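Long-range contacts in thioredoxin peroxidase 2 (Plasmodium falciparum, PDB 2C0D), which probably reduces hydrogen peroxide and organic hydroperoxides to water and alcohols, acting as a thioredoxin-dependent peroxidase of the 2-Cys peroxiredoxin family: residues K30-T35 and K134-L139; Q37-N42 and S103-K108; Y58-F63 and R147-I152; N90-G95 and E121-S126. All blocks are in the same frame, centred on the assembly; numbering follows the deposited sequence.

Contact 1. Residues K30-T35 and K134-L139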
loop_
_atom_site.group_PDB
_atom_site.type_symbol
_atom_site.label_atom_id
_atom_site.label_comp_id
_atom_site.label_asym_id
_atom_site.label_seq_id
_atom_site.Cartn_x
_atom_site.Cartn_y
_atom_site.Cartn_z
ATOM N N LYS B 30 -8.172 -9.154 -11.624
ATOM C CA LYS B 30 -8.579 -8.203 -12.670
ATOM C C LYS B 30 -9.270 -6.995 -12.051
ATOM O O LYS B 30 -10.220 -7.144 -11.275
ATOM C CB LYS B 30 -9.526 -8.848 -13.676
ATOM C CG LYS B 30 -8.849 -9.694 -14.777
ATOM C CD LYS B 30 -7.903 -8.842 -15.632
ATOM C CE LYS B 30 -8.593 -8.244 -16.837
ATOM N NZ LYS B 30 -8.012 -8.858 -18.073
ATOM N N ALA B 31 -8.845 -5.808 -12.465
ATOM C CA ALA B 31 -9.351 -4.570 -11.887
ATOM C C ALA B 31 -10.833 -4.359 -12.259
ATOM O O ALA B 31 -11.260 -4.695 -13.355
ATOM C CB ALA B 31 -8.516 -3.412 -12.393
ATOM N N TYR B 32 -11.582 -3.791 -11.332
ATOM C CA TYR B 32 -12.958 -3.407 -11.590
ATOM C C TYR B 32 -13.010 -2.380 -12.704
ATOM O O TYR B 32 -12.438 -1.280 -12.595
ATOM C CB TYR B 32 -13.577 -2.846 -10.300
ATOM C CG TYR B 32 -14.980 -2.270 -10.500
ATOM C CD1 TYR B 32 -16.074 -3.111 -10.796
ATOM C CD2 TYR B 32 -15.213 -0.905 -10.372
ATOM C CE1 TYR B 32 -17.369 -2.593 -10.968
ATOM C CE2 TYR B 32 -16.538 -0.376 -10.534
ATOM C CZ TYR B 32 -17.589 -1.236 -10.840
ATOM O OH TYR B 32 -18.895 -0.752 -11.005
ATOM N N ASN B 33 -13.721 -2.740 -13.777
ATOM C CA ASN B 33 -13.795 -1.929 -14.971
ATOM C C ASN B 33 -14.964 -0.951 -14.883
ATOM O O ASN B 33 -16.065 -1.259 -15.289
ATOM C CB ASN B 33 -13.994 -2.863 -16.183
ATOM C CG ASN B 33 -13.991 -2.141 -17.507
ATOM O OD1 ASN B 33 -13.569 -0.972 -17.632
ATOM N ND2 ASN B 33 -14.471 -2.859 -18.553
ATOM N N PHE B 34 -14.706 0.249 -14.403
ATOM C CA PHE B 34 -15.793 1.208 -14.220
ATOM C C PHE B 34 -16.056 2.018 -15.466
ATOM O O PHE B 34 -15.220 2.091 -16.366
ATOM C CB PHE B 34 -15.473 2.138 -13.062
ATOM C CG PHE B 34 -14.163 2.862 -13.195
ATOM C CD1 PHE B 34 -14.091 4.087 -13.866
ATOM C CD2 PHE B 34 -13.010 2.345 -12.614
ATOM C CE1 PHE B 34 -12.883 4.760 -13.959
ATOM C CE2 PHE B 34 -11.813 3.011 -12.697
ATOM C CZ PHE B 34 -11.748 4.230 -13.369
ATOM N N THR B 35 -17.245 2.626 -15.502
ATOM C CA THR B 35 -17.561 3.673 -16.466
ATOM C C THR B 35 -18.147 4.837 -15.649
ATOM O O THR B 35 -19.052 4.653 -14.796
ATOM C CB THR B 35 -18.540 3.228 -17.591
ATOM O OG1 THR B 35 -17.970 2.142 -18.344
ATOM C CG2 THR B 35 -18.777 4.371 -18.566
ATOM N N LYS B 134 -16.415 1.478 -3.820
ATOM C CA LYS B 134 -16.808 0.220 -3.155
ATOM C C LYS B 134 -16.005 -0.972 -3.689
ATOM O O LYS B 134 -15.527 -1.822 -2.903
ATOM C CB LYS B 134 -18.313 -0.051 -3.326
ATOM C CG LYS B 134 -18.818 -1.270 -2.474
ATOM N N ASN B 135 -15.869 -1.024 -5.006
ATOM C CA ASN B 135 -15.229 -2.171 -5.656
ATOM C C ASN B 135 -13.707 -2.160 -5.549
ATOM O O ASN B 135 -13.073 -3.205 -5.753
ATOM C CB ASN B 135 -15.690 -2.233 -7.086
ATOM C CG ASN B 135 -17.058 -2.917 -7.196
ATOM O OD1 ASN B 135 -18.090 -2.277 -7.391
ATOM N ND2 ASN B 135 -17.070 -4.221 -6.971
ATOM N N TYR B 136 -13.139 -1.005 -5.219
ATOM C CA TYR B 136 -11.703 -0.937 -4.800
ATOM C C TYR B 136 -11.489 -1.009 -3.269
ATOM O O TYR B 136 -10.344 -0.837 -2.808
ATOM C CB TYR B 136 -10.990 0.247 -5.470
ATOM C CG TYR B 136 -10.788 0.008 -6.954
ATOM C CD1 TYR B 136 -9.586 -0.563 -7.422
ATOM C CD2 TYR B 136 -11.767 0.371 -7.892
ATOM C CE1 TYR B 136 -9.381 -0.816 -8.815
ATOM C CE2 TYR B 136 -11.568 0.118 -9.317
ATOM C CZ TYR B 136 -10.372 -0.477 -9.733
ATOM O OH TYR B 136 -10.133 -0.728 -11.071
ATOM N N ASN B 137 -12.571 -1.313 -2.515
ATOM C CA ASN B 137 -12.529 -1.526 -1.054
ATOM C C ASN B 137 -12.059 -0.265 -0.321
ATOM O O ASN B 137 -11.382 -0.331 0.713
ATOM C CB ASN B 137 -11.597 -2.710 -0.732
ATOM C CG ASN B 137 -12.143 -4.039 -1.240
ATOM O OD1 ASN B 137 -13.348 -4.227 -1.394
ATOM N ND2 ASN B 137 -11.233 -4.989 -1.499
ATOM N N VAL B 138 -12.394 0.914 -0.866
ATOM C CA VAL B 138 -11.973 2.177 -0.253
ATOM C C VAL B 138 -13.167 3.117 0.044
ATOM O O VAL B 138 -12.964 4.292 0.310
ATOM C CB VAL B 138 -10.891 2.930 -1.089
ATOM C CG1 VAL B 138 -9.584 2.133 -1.104
ATOM C CG2 VAL B 138 -11.369 3.241 -2.526
ATOM N N LEU B 139 -14.377 2.588 0.049
ATOM C CA LEU B 139 -15.547 3.432 0.379
ATOM C C LEU B 139 -15.721 3.405 1.896
ATOM O O LEU B 139 -15.917 2.323 2.496
ATOM C CB LEU B 139 -16.816 2.898 -0.301
ATOM C CG LEU B 139 -18.069 3.752 -0.044
ATOM C CD1 LEU B 139 -17.843 5.214 -0.560
ATOM C CD2 LEU B 139 -19.279 3.134 -0.693
#
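Tyr32, in the irregular chain that leads into strand 35-39, comes nearest to Asn135 at the end of helix 131-135, with 6.5 Å between their CA atoms. The contact rests on two tyrosines used in different ways. Tyr32 offers a ring face: with CG trans to the backbone N (chi1 174°), the ring is carried over the last helical residue, and Asn135 CB sits on that face as a CH-pi contact, 3.7 Å from the ring centroid. The opposite face has the backbone N of Phe34 above its rim, while Tyr136 CE2 arrives at the ring edge, in plane, 3.7 Å from Tyr32 CB. At the far end of the Tyr32 ring, OH is hydrogen-bonded to Asp131 of the same helix.

Tyr136 is the first residue to leave helical geometry. The helix closes here in a Schellman motif, in which Asn137 has positive phi and its N bonds to Lys134 O at 3.0 Å, while Val138 N reaches back to Ser133 O. From this turn the Tyr136 side chain extends across to the loop, and its hydroxyl donates to Tyr32 O at 2.8 Å. The approach is bent, 127° at the carbonyl oxygen, and somewhat tilted from the carbonyl plane. A buried hydroxyl is thus satisfied by a backbone oxygen of an otherwise irregular segment. Ala31 CB lies 3.4 Å from the same Tyr136 OH, and Phe34 CD2 meets Tyr136 CE2 obliquely at 4.2 Å. Phe150 of the central sheet forms an edge-to-face pair with the Tyr136 ring.

Contact 2. Residues Q37-N42 and S103-K108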
loop_
_atom_site.group_PDB
_atom_site.type_symbol
_atom_site.label_atom_id
_atom_site.label_comp_id
_atom_site.label_asym_id
_atom_site.label_seq_id
_atom_site.Cartn_x
_atom_site.Cartn_y
_atom_site.Cartn_z
ATOM N N GLN B 37 -18.347 9.517 -15.502
ATOM C CA GLN B 37 -17.962 10.787 -16.126
ATOM C C GLN B 37 -16.697 11.303 -15.498
ATOM O O GLN B 37 -16.465 11.130 -14.284
ATOM C CB GLN B 37 -19.065 11.842 -15.957
ATOM C CG GLN B 37 -20.352 11.490 -16.673
ATOM C CD GLN B 37 -21.293 12.659 -16.686
ATOM O OE1 GLN B 37 -21.590 13.222 -15.628
ATOM N NE2 GLN B 37 -21.731 13.075 -17.878
ATOM N N GLY B 38 -15.878 11.936 -16.324
ATOM C CA GLY B 38 -14.671 12.559 -15.824
ATOM C C GLY B 38 -14.527 13.946 -16.422
ATOM O O GLY B 38 -15.198 14.287 -17.423
ATOM N N LEU B 39 -13.678 14.742 -15.791
ATOM C CA LEU B 39 -13.396 16.086 -16.254
ATOM C C LEU B 39 -11.928 16.041 -16.686
ATOM O O LEU B 39 -11.040 15.788 -15.849
ATOM C CB LEU B 39 -13.634 17.064 -15.098
ATOM C CG LEU B 39 -13.444 18.571 -15.338
ATOM C CD1 LEU B 39 -14.525 19.070 -16.340
ATOM C CD2 LEU B 39 -13.493 19.386 -14.000
ATOM N N ASN B 40 -11.655 16.208 -17.981
ATOM C CA ASN B 40 -10.253 16.071 -18.440
ATOM C C ASN B 40 -9.379 17.340 -18.324
ATOM O O ASN B 40 -9.812 18.367 -17.779
ATOM C CB ASN B 40 -10.181 15.403 -19.828
ATOM C CG ASN B 40 -10.526 16.370 -20.976
ATOM O OD1 ASN B 40 -10.690 17.575 -20.770
ATOM N ND2 ASN B 40 -10.640 15.827 -22.181
ATOM N N LYS B 41 -8.147 17.272 -18.847
ATOM C CA LYS B 41 -7.185 18.351 -18.661
ATOM C C LYS B 41 -7.613 19.616 -19.397
ATOM O O LYS B 41 -7.131 20.709 -19.097
ATOM C CB LYS B 41 -5.794 17.910 -19.109
ATOM C CG LYS B 41 -5.725 17.499 -20.559
ATOM C CD LYS B 41 -4.335 16.966 -20.918
ATOM C CE LYS B 41 -4.162 17.010 -22.424
ATOM N NZ LYS B 41 -2.903 16.357 -22.932
ATOM N N ASN B 42 -8.547 19.467 -20.326
ATOM C CA ASN B 42 -9.076 20.612 -21.065
ATOM C C ASN B 42 -10.447 21.016 -20.555
ATOM O O ASN B 42 -11.165 21.797 -21.195
ATOM C CB ASN B 42 -9.081 20.278 -22.556
ATOM C CG ASN B 42 -7.669 20.158 -23.107
ATOM O OD1 ASN B 42 -7.327 19.191 -23.789
ATOM N ND2 ASN B 42 -6.833 21.123 -22.771
ATOM N N SER B 103 -18.321 19.787 -8.699
ATOM C CA SER B 103 -17.429 19.920 -7.531
ATOM C C SER B 103 -15.934 19.905 -7.960
ATOM O O SER B 103 -15.138 20.693 -7.443
ATOM C CB SER B 103 -17.700 18.787 -6.513
ATOM O OG SER B 103 -18.971 19.019 -5.856
ATOM N N HIS B 104 -15.569 19.000 -8.871
ATOM C CA HIS B 104 -14.177 18.969 -9.390
ATOM C C HIS B 104 -13.794 20.234 -10.148
ATOM O O HIS B 104 -12.712 20.764 -9.947
ATOM C CB HIS B 104 -13.974 17.765 -10.277
ATOM C CG HIS B 104 -13.939 16.472 -9.506
ATOM N ND1 HIS B 104 -13.369 16.363 -8.250
ATOM C CD2 HIS B 104 -14.368 15.235 -9.831
ATOM C CE1 HIS B 104 -13.457 15.107 -7.836
ATOM N NE2 HIS B 104 -14.055 14.404 -8.779
ATOM N N LEU B 105 -14.697 20.704 -11.005
ATOM C CA LEU B 105 -14.430 21.931 -11.759
ATOM C C LEU B 105 -14.204 23.097 -10.769
ATOM O O LEU B 105 -13.288 23.887 -10.938
ATOM C CB LEU B 105 -15.585 22.243 -12.716
ATOM C CG LEU B 105 -15.383 23.563 -13.491
ATOM C CD1 LEU B 105 -14.058 23.519 -14.301
ATOM C CD2 LEU B 105 -16.660 23.762 -14.345
ATOM N N ALA B 106 -15.067 23.214 -9.761
ATOM C CA ALA B 106 -14.930 24.263 -8.733
ATOM C C ALA B 106 -13.570 24.178 -8.013
ATOM O O ALA B 106 -12.931 25.203 -7.741
ATOM C CB ALA B 106 -16.057 24.148 -7.736
ATOM N N TRP B 107 -13.104 22.953 -7.754
ATOM C CA TRP B 107 -11.809 22.761 -7.067
ATOM C C TRP B 107 -10.649 23.209 -7.975
ATOM O O TRP B 107 -9.659 23.835 -7.505
ATOM C CB TRP B 107 -11.653 21.290 -6.686
ATOM C CG TRP B 107 -10.716 21.055 -5.520
ATOM C CD1 TRP B 107 -10.379 21.924 -4.508
ATOM C CD2 TRP B 107 -10.092 19.814 -5.217
ATOM N NE1 TRP B 107 -9.549 21.277 -3.593
ATOM C CE2 TRP B 107 -9.362 19.987 -4.015
ATOM C CE3 TRP B 107 -10.061 18.576 -5.859
ATOM C CZ2 TRP B 107 -8.597 18.952 -3.443
ATOM C CZ3 TRP B 107 -9.262 17.524 -5.279
ATOM C CH2 TRP B 107 -8.570 17.748 -4.087
ATOM N N LYS B 108 -10.762 22.923 -9.272
ATOM C CA LYS B 108 -9.747 23.327 -10.256
ATOM C C LYS B 108 -9.714 24.840 -10.426
ATOM O O LYS B 108 -8.641 25.441 -10.567
ATOM C CB LYS B 108 -9.987 22.683 -11.605
ATOM C CG LYS B 108 -9.718 21.164 -11.573
ATOM C CD LYS B 108 -9.971 20.484 -12.925
ATOM C CE LYS B 108 -8.845 20.763 -13.887
ATOM N NZ LYS B 108 -9.148 20.173 -15.259
HETATM O O HOH W 1 -9.139 17.371 -14.697
HETATM O O HOH W 2 -7.123 21.413 -16.437
#
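Leu39 extends its side chain with CG trans to the backbone N (chi1 -178°), which sends CD2 onto helix 101-109; Lys108 runs out extended to CD, which touches that methyl, and then bends at chi3 (76°), turning CE and NZ toward the end of the strand. Leu39 CD2 lies 3.5 Å from Leu105 N and 3.8 Å from Leu105 CB; His104 CB adds a looser contact. The helix is the connection of a beta-alpha-beta unit in the thioredoxin-like fold, packed here over the outer part of the sheet, where strand 35-39 borders strand 123-126.

Beyond Leu39 the chain turns, and Asn40 OD1 accepts from Asn42 N at 2.9 Å, an Asx turn. Lys108 NZ crosses to this turn through solvent: one water links it to Leu39 O, at 2.9 Å from NZ, and a second, 2.7 Å from NZ, donates to Lys41 O. Asn40 O is 3.2 Å from NZ, but at an angle too poor for a hydrogen bond. The lysine therefore combines an apolar stem with a hydrated ammonium group, whose charge probably polarises the carbonyls at the strand end and in the turn after it.

Contact 3. Residues Y58-F63 and R147-I152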
loop_
_atom_site.group_PDB
_atom_site.type_symbol
_atom_site.label_atom_id
_atom_site.label_comp_id
_atom_site.label_asym_id
_atom_site.label_seq_id
_atom_site.Cartn_x
_atom_site.Cartn_y
_atom_site.Cartn_z
ATOM N N TYR B 58 -0.574 1.842 -18.623
ATOM C CA TYR B 58 -0.778 1.574 -17.191
ATOM C C TYR B 58 -1.729 2.639 -16.671
ATOM O O TYR B 58 -1.851 3.707 -17.293
ATOM C CB TYR B 58 0.534 1.717 -16.424
ATOM C CG TYR B 58 1.548 0.653 -16.762
ATOM C CD1 TYR B 58 1.632 -0.513 -16.007
ATOM C CD2 TYR B 58 2.436 0.831 -17.820
ATOM C CE1 TYR B 58 2.572 -1.503 -16.323
ATOM C CE2 TYR B 58 3.393 -0.156 -18.149
ATOM C CZ TYR B 58 3.438 -1.310 -17.395
ATOM O OH TYR B 58 4.373 -2.271 -17.701
ATOM N N CYS B 59 -2.425 2.349 -15.568
ATOM C CA CYS B 59 -3.231 3.379 -14.891
ATOM C C CYS B 59 -2.804 3.505 -13.449
ATOM O O CYS B 59 -2.445 2.498 -12.817
ATOM C CB CYS B 59 -4.703 2.997 -14.895
ATOM S SG CYS B 59 -5.399 3.025 -16.555
ATOM N N CYS B 60 -2.855 4.720 -12.921
ATOM C CA CYS B 60 -2.658 4.935 -11.484
ATOM C C CYS B 60 -3.979 5.556 -10.999
ATOM O O CYS B 60 -4.342 6.636 -11.451
ATOM C CB CYS B 60 -1.467 5.868 -11.232
ATOM S SG CYS B 60 -1.288 6.311 -9.519
ATOM N N LEU B 61 -4.720 4.829 -10.168
ATOM C CA LEU B 61 -5.975 5.355 -9.627
ATOM C C LEU B 61 -5.675 6.011 -8.287
ATOM O O LEU B 61 -5.182 5.333 -7.359
ATOM C CB LEU B 61 -6.997 4.246 -9.397
ATOM C CG LEU B 61 -7.258 3.330 -10.587
ATOM C CD1 LEU B 61 -8.389 2.335 -10.285
ATOM C CD2 LEU B 61 -7.534 4.151 -11.891
ATOM N N LEU B 62 -6.000 7.286 -8.146
ATOM C CA LEU B 62 -5.707 8.018 -6.936
ATOM C C LEU B 62 -7.039 8.437 -6.309
ATOM O O LEU B 62 -7.672 9.396 -6.786
ATOM C CB LEU B 62 -4.858 9.256 -7.299
ATOM C CG LEU B 62 -4.358 10.178 -6.189
ATOM C CD1 LEU B 62 -3.230 9.541 -5.389
ATOM C CD2 LEU B 62 -3.877 11.500 -6.810
ATOM N N PHE B 63 -7.470 7.733 -5.261
ATOM C CA PHE B 63 -8.745 8.063 -4.591
ATOM C C PHE B 63 -8.507 9.070 -3.464
ATOM O O PHE B 63 -7.452 9.058 -2.788
ATOM C CB PHE B 63 -9.331 6.809 -3.937
ATOM C CG PHE B 63 -9.864 5.796 -4.920
ATOM C CD1 PHE B 63 -11.232 5.789 -5.253
ATOM C CD2 PHE B 63 -9.020 4.835 -5.464
ATOM C CE1 PHE B 63 -11.740 4.836 -6.131
ATOM C CE2 PHE B 63 -9.519 3.861 -6.335
ATOM C CZ PHE B 63 -10.885 3.848 -6.656
ATOM N N ARG B 147 -7.981 7.292 1.323
ATOM C CA ARG B 147 -6.790 7.720 0.596
ATOM C C ARG B 147 -6.128 6.500 -0.029
ATOM O O ARG B 147 -5.076 6.014 0.456
ATOM C CB ARG B 147 -5.853 8.455 1.582
ATOM C CG ARG B 147 -5.033 9.479 0.829
ATOM C CD ARG B 147 -4.531 10.724 1.535
ATOM N NE ARG B 147 -5.446 11.511 2.342
ATOM C CZ ARG B 147 -6.159 12.567 1.920
ATOM N NH1 ARG B 147 -6.192 12.941 0.647
ATOM N NH2 ARG B 147 -6.922 13.198 2.785
ATOM N N GLY B 148 -6.762 5.972 -1.073
ATOM C CA GLY B 148 -6.308 4.725 -1.697
ATOM C C GLY B 148 -5.561 5.015 -2.978
ATOM O O GLY B 148 -5.814 6.031 -3.652
ATOM N N LEU B 149 -4.645 4.119 -3.351
ATOM C CA LEU B 149 -3.946 4.261 -4.613
ATOM C C LEU B 149 -3.735 2.884 -5.204
ATOM O O LEU B 149 -3.364 1.948 -4.488
ATOM C CB LEU B 149 -2.584 4.924 -4.400
ATOM C CG LEU B 149 -1.769 5.138 -5.685
ATOM C CD1 LEU B 149 -0.966 6.454 -5.628
ATOM C CD2 LEU B 149 -0.850 3.930 -5.853
ATOM N N PHE B 150 -3.988 2.760 -6.500
ATOM C CA PHE B 150 -3.811 1.449 -7.169
ATOM C C PHE B 150 -3.060 1.617 -8.465
ATOM O O PHE B 150 -3.284 2.600 -9.192
ATOM C CB PHE B 150 -5.207 0.861 -7.487
ATOM C CG PHE B 150 -6.022 0.593 -6.237
ATOM C CD1 PHE B 150 -6.008 -0.679 -5.648
ATOM C CD2 PHE B 150 -6.751 1.614 -5.620
ATOM C CE1 PHE B 150 -6.750 -0.931 -4.490
ATOM C CE2 PHE B 150 -7.467 1.379 -4.440
ATOM C CZ PHE B 150 -7.455 0.109 -3.868
ATOM N N ILE B 151 -2.231 0.643 -8.818
ATOM C CA ILE B 151 -1.588 0.667 -10.127
ATOM C C ILE B 151 -2.153 -0.515 -10.902
ATOM O O ILE B 151 -2.139 -1.682 -10.407
ATOM C CB ILE B 151 -0.039 0.538 -10.011
ATOM C CG1 ILE B 151 0.556 1.672 -9.172
ATOM C CG2 ILE B 151 0.618 0.430 -11.443
ATOM C CD1 ILE B 151 0.245 3.037 -9.721
ATOM N N ILE B 152 -2.625 -0.225 -12.108
ATOM C CA ILE B 152 -3.257 -1.189 -12.999
ATOM C C ILE B 152 -2.329 -1.408 -14.207
ATOM O O ILE B 152 -1.884 -0.438 -14.818
ATOM C CB ILE B 152 -4.618 -0.608 -13.505
ATOM C CG1 ILE B 152 -5.467 -0.079 -12.329
ATOM C CG2 ILE B 152 -5.375 -1.605 -14.408
ATOM C CD1 ILE B 152 -5.853 -1.123 -11.295
#
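Cys60, Leu62, Leu149 and Ile151 form the apolar centre on one face of an antiparallel strand pair, 58-63 against 144-152, in the central sheet of the thioredoxin-like peroxiredoxin fold. Cys60 SG, trans to its backbone N (chi1 174°), reaches across the strand boundary and touches Ile151 CD1 at 3.6 Å and Leu149 CD1 at 3.9 Å. That same Leu149 methyl meets Leu62 CD1 at 3.8 Å, where the two leucines run obliquely past each other. Helix 172-188 lies over this face, with Val175 on Leu149 and Ile179 on Ile151.

Leu61 and Phe150 project from the other face. Phe63, near the end of its strand, brings CE2 to within 3.6 Å of Phe150 CD2; the two rings touch along their rims, with planes almost perpendicular (83°).

Between the faces, Leu61 and Phe150 form a hydrogen-bonded pair: Leu61 N to Phe150 O is 2.8 Å and Phe150 N to Leu61 O is 3.0 Å. Cys59 and Ile152 form the next such pair.

At the polar end, the side chain of Arg147 comes about 4 Å from that of Cys72, the predicted peroxidatic cysteine; its NH1 forms a salt bridge with Glu75, and NH2 bonds to Phe70 O.

Contact 4. Residues N90-G95 and E121-S126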
loop_
_atom_site.group_PDB
_atom_site.type_symbol
_atom_site.label_atom_id
_atom_site.label_comp_id
_atom_site.label_asym_id
_atom_site.label_seq_id
_atom_site.Cartn_x
_atom_site.Cartn_y
_atom_site.Cartn_z
ATOM N N ASN B 90 4.248 6.030 -19.512
ATOM C CA ASN B 90 3.058 5.512 -20.151
ATOM C C ASN B 90 1.984 5.149 -19.100
ATOM O O ASN B 90 1.359 4.100 -19.195
ATOM C CB ASN B 90 3.381 4.280 -21.002
ATOM C CG ASN B 90 2.300 3.982 -22.017
ATOM O OD1 ASN B 90 1.516 4.875 -22.381
ATOM N ND2 ASN B 90 2.234 2.726 -22.470
ATOM N N VAL B 91 1.802 6.028 -18.116
ATOM C CA VAL B 91 0.803 5.827 -17.058
ATOM C C VAL B 91 -0.272 6.911 -17.157
ATOM O O VAL B 91 0.050 8.113 -17.137
ATOM C CB VAL B 91 1.437 5.904 -15.631
ATOM C CG1 VAL B 91 0.325 5.691 -14.538
ATOM C CG2 VAL B 91 2.546 4.877 -15.491
ATOM N N GLU B 92 -1.532 6.485 -17.253
ATOM C CA GLU B 92 -2.664 7.414 -17.129
ATOM C C GLU B 92 -2.984 7.637 -15.638
ATOM O O GLU B 92 -3.353 6.667 -14.939
ATOM C CB GLU B 92 -3.889 6.821 -17.844
ATOM C CG GLU B 92 -5.098 7.810 -17.891
ATOM C CD GLU B 92 -5.060 8.837 -19.028
ATOM O OE1 GLU B 92 -4.233 8.687 -19.971
ATOM O OE2 GLU B 92 -5.900 9.802 -18.999
ATOM N N LEU B 93 -2.844 8.875 -15.158
ATOM C CA LEU B 93 -3.215 9.202 -13.762
ATOM C C LEU B 93 -4.694 9.587 -13.708
ATOM O O LEU B 93 -5.140 10.512 -14.433
ATOM C CB LEU B 93 -2.359 10.357 -13.241
ATOM C CG LEU B 93 -2.630 10.784 -11.791
ATOM C CD1 LEU B 93 -2.372 9.610 -10.798
ATOM C CD2 LEU B 93 -1.748 12.027 -11.447
ATOM N N LEU B 94 -5.464 8.906 -12.860
ATOM C CA LEU B 94 -6.893 9.258 -12.690
ATOM C C LEU B 94 -7.196 9.570 -11.215
ATOM O O LEU B 94 -7.021 8.691 -10.333
ATOM C CB LEU B 94 -7.787 8.109 -13.145
ATOM C CG LEU B 94 -7.595 7.684 -14.615
ATOM C CD1 LEU B 94 -8.412 6.446 -14.909
ATOM C CD2 LEU B 94 -7.927 8.812 -15.588
ATOM N N GLY B 95 -7.630 10.806 -10.948
ATOM C CA GLY B 95 -8.055 11.142 -9.585
ATOM C C GLY B 95 -9.498 10.704 -9.474
ATOM O O GLY B 95 -10.300 10.864 -10.432
ATOM N N GLU B 121 -3.392 18.781 -15.074
ATOM C CA GLU B 121 -3.243 18.208 -16.398
ATOM C C GLU B 121 -3.565 16.724 -16.442
ATOM O O GLU B 121 -2.912 15.960 -17.185
ATOM C CB GLU B 121 -1.785 18.396 -16.899
ATOM N N PHE B 122 -4.562 16.292 -15.670
ATOM C CA PHE B 122 -4.987 14.904 -15.725
ATOM C C PHE B 122 -6.481 14.824 -15.364
ATOM O O PHE B 122 -7.041 15.774 -14.802
ATOM C CB PHE B 122 -4.141 14.001 -14.798
ATOM C CG PHE B 122 -4.236 14.318 -13.300
ATOM C CD1 PHE B 122 -5.134 13.615 -12.495
ATOM C CD2 PHE B 122 -3.399 15.255 -12.700
ATOM C CE1 PHE B 122 -5.235 13.834 -11.122
ATOM C CE2 PHE B 122 -3.452 15.497 -11.306
ATOM C CZ PHE B 122 -4.373 14.785 -10.509
ATOM N N THR B 123 -7.093 13.690 -15.656
ATOM C CA THR B 123 -8.541 13.529 -15.506
ATOM C C THR B 123 -8.992 13.246 -14.066
ATOM O O THR B 123 -8.388 12.418 -13.365
ATOM C CB THR B 123 -8.998 12.384 -16.422
ATOM O OG1 THR B 123 -8.713 12.770 -17.787
ATOM C CG2 THR B 123 -10.532 12.082 -16.264
ATOM N N LEU B 124 -10.051 13.939 -13.634
ATOM C CA LEU B 124 -10.689 13.741 -12.344
ATOM C C LEU B 124 -12.045 13.049 -12.577
ATOM O O LEU B 124 -12.889 13.529 -13.360
ATOM C CB LEU B 124 -10.898 15.085 -11.623
ATOM C CG LEU B 124 -9.622 15.916 -11.331
ATOM C CD1 LEU B 124 -10.063 17.218 -10.651
ATOM C CD2 LEU B 124 -8.697 15.166 -10.384
ATOM N N VAL B 125 -12.231 11.908 -11.933
ATOM C CA VAL B 125 -13.385 11.063 -12.205
ATOM C C VAL B 125 -14.385 11.207 -11.085
ATOM O O VAL B 125 -14.040 11.161 -9.894
ATOM C CB VAL B 125 -12.957 9.577 -12.222
ATOM C CG1 VAL B 125 -14.172 8.650 -12.504
ATOM C CG2 VAL B 125 -11.897 9.392 -13.277
ATOM N N SER B 126 -15.656 11.307 -11.483
ATOM C CA SER B 126 -16.744 11.408 -10.509
ATOM C C SER B 126 -17.405 10.062 -10.202
ATOM O O SER B 126 -18.199 9.530 -11.021
ATOM C CB SER B 126 -17.771 12.418 -11.011
ATOM O OG SER B 126 -17.306 13.716 -10.719
HETATM O O HOH W 3 -5.473 11.542 -16.889
HETATM O O HOH W 4 -8.538 10.287 -18.932
#
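Leu93 sets its CD2 methyl over the centre of the Phe122 ring face, 3.6 Å from the ring centroid and only 2° off the ring normal, a nearly ideal CH-pi contact. Phe122 reaches this place with CG lodged between backbone N and C (chi1 63°), which swings the ring back beside strand 91-97 and sets Gly95 N at its edge, in plane. Leu94 and Thr123 are arranged quite differently. The two side chains run alongside each other in the same direction, with Leu94 CD2 3.8 Å from Thr123 CB.

Strands 91-97 and 123-126 are parallel neighbours in the sheet, joined through helix 101-109 as a beta-alpha-beta unit. Their register is fixed at Gly95, whose N and O both bond to strand 123-126: Gly95 N gives to Thr123 O at 3.0 Å, and Val125 N gives to Gly95 O at 2.7 Å. Leu124 CD2 packs at 4.2 Å over Gly95 CA.

Toward the start of strand 123-126 the chains diverge and water fills in. One molecule donates to Glu92 OE2 and to Leu93 O (2.7 Å) and accepts from Thr123 N (3.0 Å), gripped three ways. Another water links Glu92 OE2 with Thr123 OG1, 2.7 Å from the latter. Glu92 OE1 is paired with Lys57 in a salt bridge.

Overall arrangement
Contacts 2, 3 and 4 lie on one mixed sheet, and contact 1 packs beside it. Contacts 3 and 4, with centres about 9 Å apart, share the boundary between strands 58-63 and 91-97, where Leu62 N probably bonds to Leu94 O. Contacts 2 and 4 have centres about 10 Å apart, and helix 101-109 of contact 2 connects the two strands of contact 4. Contact 1, its centre about 10 Å from that of contact 3, joins the segment before strand 35-39 to the end of helix 131-135. Along the chain, contacts 2 and 4 are nested within contact 1, whereas contact 3 crosses it, so distant segments interleave; contact 3 carries Arg147, beside the predicted active-site Cys72.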